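Side-chain contact in NTP pyrophosphohydrolase MazG-like domain-containing protein (Vibrio sp. DAT722, PDB 2Q73), which probably hydrolyses nucleoside triphosphates to monophosphates and pyrophosphate as a magnesium-dependent MazG-type house-cleaning enzyme: residues Y65-A70 with V75-T80. Sequence-based numbering, arbitrary orientation.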
loop_
_atom_site.group_PDB
_atom_site.type_symbol
_atom_site.label_atom_id
_atom_site.label_comp_id
_atom_site.label_asym_id
_atom_site.label_seq_id
_atom_site.Cartn_x
_atom_site.Cartn_y
_atom_site.Cartn_z
ATOM N N TYR C 65 -0.164 -11.396 -7.753
ATOM C CA TYR C 65 -1.062 -10.323 -8.213
ATOM C C TYR C 65 -0.436 -9.365 -9.219
ATOM O O TYR C 65 -1.144 -8.861 -10.083
ATOM C CB TYR C 65 -1.769 -9.632 -7.036
ATOM C CG TYR C 65 -2.819 -10.553 -6.509
ATOM C CD1 TYR C 65 -2.609 -11.297 -5.332
ATOM C CD2 TYR C 65 -3.989 -10.789 -7.255
ATOM C CE1 TYR C 65 -3.588 -12.204 -4.880
ATOM C CE2 TYR C 65 -4.942 -11.688 -6.834
ATOM C CZ TYR C 65 -4.734 -12.391 -5.650
ATOM O OH TYR C 65 -5.702 -13.242 -5.243
ATOM N N VAL C 66 0.885 -9.160 -9.139
ATOM C CA VAL C 66 1.610 -8.435 -10.184
ATOM C C VAL C 66 1.449 -9.169 -11.538
ATOM O O VAL C 66 1.110 -8.548 -12.541
ATOM C CB VAL C 66 3.097 -8.191 -9.803
ATOM C CG1 VAL C 66 3.912 -7.760 -11.017
ATOM C CG2 VAL C 66 3.210 -7.109 -8.708
ATOM N N CYS C 67 1.660 -10.487 -11.554
ATOM C CA CYS C 67 1.439 -11.267 -12.793
ATOM C C CYS C 67 -0.030 -11.257 -13.237
ATOM O O CYS C 67 -0.320 -11.134 -14.439
ATOM C CB CYS C 67 1.917 -12.702 -12.623
ATOM S SG CYS C 67 3.711 -12.833 -12.457
ATOM N N ALA C 68 -0.945 -11.400 -12.279
ATOM C CA ALA C 68 -2.375 -11.444 -12.610
ATOM C C ALA C 68 -2.809 -10.104 -13.210
ATOM O O ALA C 68 -3.509 -10.068 -14.221
ATOM C CB ALA C 68 -3.202 -11.783 -11.398
ATOM N N LEU C 69 -2.350 -9.011 -12.614
ATOM C CA LEU C 69 -2.619 -7.668 -13.155
ATOM C C LEU C 69 -1.993 -7.472 -14.528
ATOM O O LEU C 69 -2.574 -6.812 -15.391
ATOM C CB LEU C 69 -2.109 -6.594 -12.198
ATOM C CG LEU C 69 -3.016 -6.323 -10.990
ATOM C CD1 LEU C 69 -2.235 -5.646 -9.866
ATOM C CD2 LEU C 69 -4.199 -5.445 -11.452
ATOM N N ALA C 70 -0.800 -8.032 -14.738
ATOM C CA ALA C 70 -0.174 -7.900 -16.046
ATOM C C ALA C 70 -1.068 -8.535 -17.114
ATOM O O ALA C 70 -1.263 -7.962 -18.208
ATOM C CB ALA C 70 1.227 -8.506 -16.054
ATOM N N VAL C 75 -0.180 -6.647 -20.388
ATOM C CA VAL C 75 1.259 -6.448 -20.223
ATOM C C VAL C 75 2.056 -7.758 -20.338
ATOM O O VAL C 75 1.691 -8.771 -19.741
ATOM C CB VAL C 75 1.590 -5.764 -18.879
ATOM C CG1 VAL C 75 3.110 -5.575 -18.752
ATOM C CG2 VAL C 75 0.846 -4.429 -18.756
ATOM N N ASN C 76 3.148 -7.708 -21.090
ATOM C CA ASN C 76 4.105 -8.804 -21.166
ATOM C C ASN C 76 5.302 -8.427 -20.282
ATOM O O ASN C 76 6.092 -7.548 -20.633
ATOM C CB ASN C 76 4.521 -9.042 -22.627
ATOM C CG ASN C 76 5.509 -10.201 -22.792
ATOM O OD1 ASN C 76 6.326 -10.479 -21.919
ATOM N ND2 ASN C 76 5.440 -10.866 -23.928
ATOM N N LEU C 77 5.427 -9.090 -19.138
ATOM C CA LEU C 77 6.427 -8.690 -18.138
ATOM C C LEU C 77 7.857 -8.953 -18.610
ATOM O O LEU C 77 8.755 -8.144 -18.365
ATOM C CB LEU C 77 6.154 -9.329 -16.764
ATOM C CG LEU C 77 4.943 -8.774 -16.015
ATOM C CD1 LEU C 77 4.526 -9.719 -14.889
ATOM C CD2 LEU C 77 5.198 -7.354 -15.498
ATOM N N GLU C 78 8.057 -10.079 -19.296
ATOM C CA GLU C 78 9.373 -10.436 -19.827
ATOM C C GLU C 78 9.821 -9.414 -20.875
ATOM O O GLU C 78 10.951 -8.946 -20.832
ATOM C CB GLU C 78 9.367 -11.877 -20.348
ATOM C CG GLU C 78 10.650 -12.349 -21.063
ATOM C CD GLU C 78 11.871 -12.477 -20.155
ATOM O OE1 GLU C 78 11.752 -12.383 -18.913
ATOM O OE2 GLU C 78 12.974 -12.687 -20.707
ATOM N N LYS C 79 8.922 -9.039 -21.783
ATOM C CA LYS C 79 9.231 -8.020 -22.796
ATOM C C LYS C 79 9.493 -6.654 -22.154
ATOM O O LYS C 79 10.415 -5.937 -22.566
ATOM C CB LYS C 79 8.119 -7.923 -23.849
ATOM C CG LYS C 79 8.460 -7.054 -25.063
ATOM C CD LYS C 79 9.538 -7.695 -25.938
ATOM C CE LYS C 79 9.822 -6.861 -27.187
ATOM N NZ LYS C 79 10.795 -7.535 -28.083
ATOM N N THR C 80 8.680 -6.310 -21.151
ATOM C CA THR C 80 8.853 -5.065 -20.395
ATOM C C THR C 80 10.226 -5.051 -19.715
ATOM O O THR C 80 10.956 -4.053 -19.794
ATOM C CB THR C 80 7.704 -4.830 -19.372
ATOM O OG1 THR C 80 6.454 -4.805 -20.073
ATOM C CG2 THR C 80 7.889 -3.511 -18.648
#
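Leu77 turns CG anti to its carbonyl carbon (chi1 -71°), and an extended chi2 of 164° carries CD1 over to Ala70 and Cys67. Cys67 has a similar first torsion, which puts SG on the flank of Leu77 CD1, at 4.0 Å. The methyl of Ala70 is the centre of the contact. Its CB lies 3.7 Å from Leu77 CD1 and equally near Leu77 CG, so it sits against the fork of the leucine. Val66 CG1 approaches Leu77 CD1 more loosely, at 4.4 Å. Val75 covers Ala70 with its stem, CB to CB at 4.0 Å.

One backbone hydrogen bond joins the two segments. Val75 N donates to Ala70 O at 2.8 Å, nearly straight (160° at the hydrogen), and ties the last turns of helix 55-72 to the incoming chain. Asn76 is the N-cap of helix 77-90. Its OD1 accepts from Lys79 N at 3.0 Å, with the donor above the amide plane. Asn76 O takes both Thr80 N and Thr80 OG1, which helps hold the threonine hydroxyl on the first turn.

This is a buried turn between helices 55-72 and 77-90 of the all-helical MazG domain. The side chain of Val66 is about 13 Å from the bound magnesium ion. Gln7 of helix 3-13 bonds Val75 O and Leu77 N, and Leu6 and Ile10 pack on Cys67. The second subunit brings Val62 onto Val66 and Ala56 onto Val75, and its Gln45 bonds Asn76 N and Thr80 OG1. Helix 20-39 packs on Ala68 and Leu69, and its Glu30, a magnesium ligand, touches Tyr65.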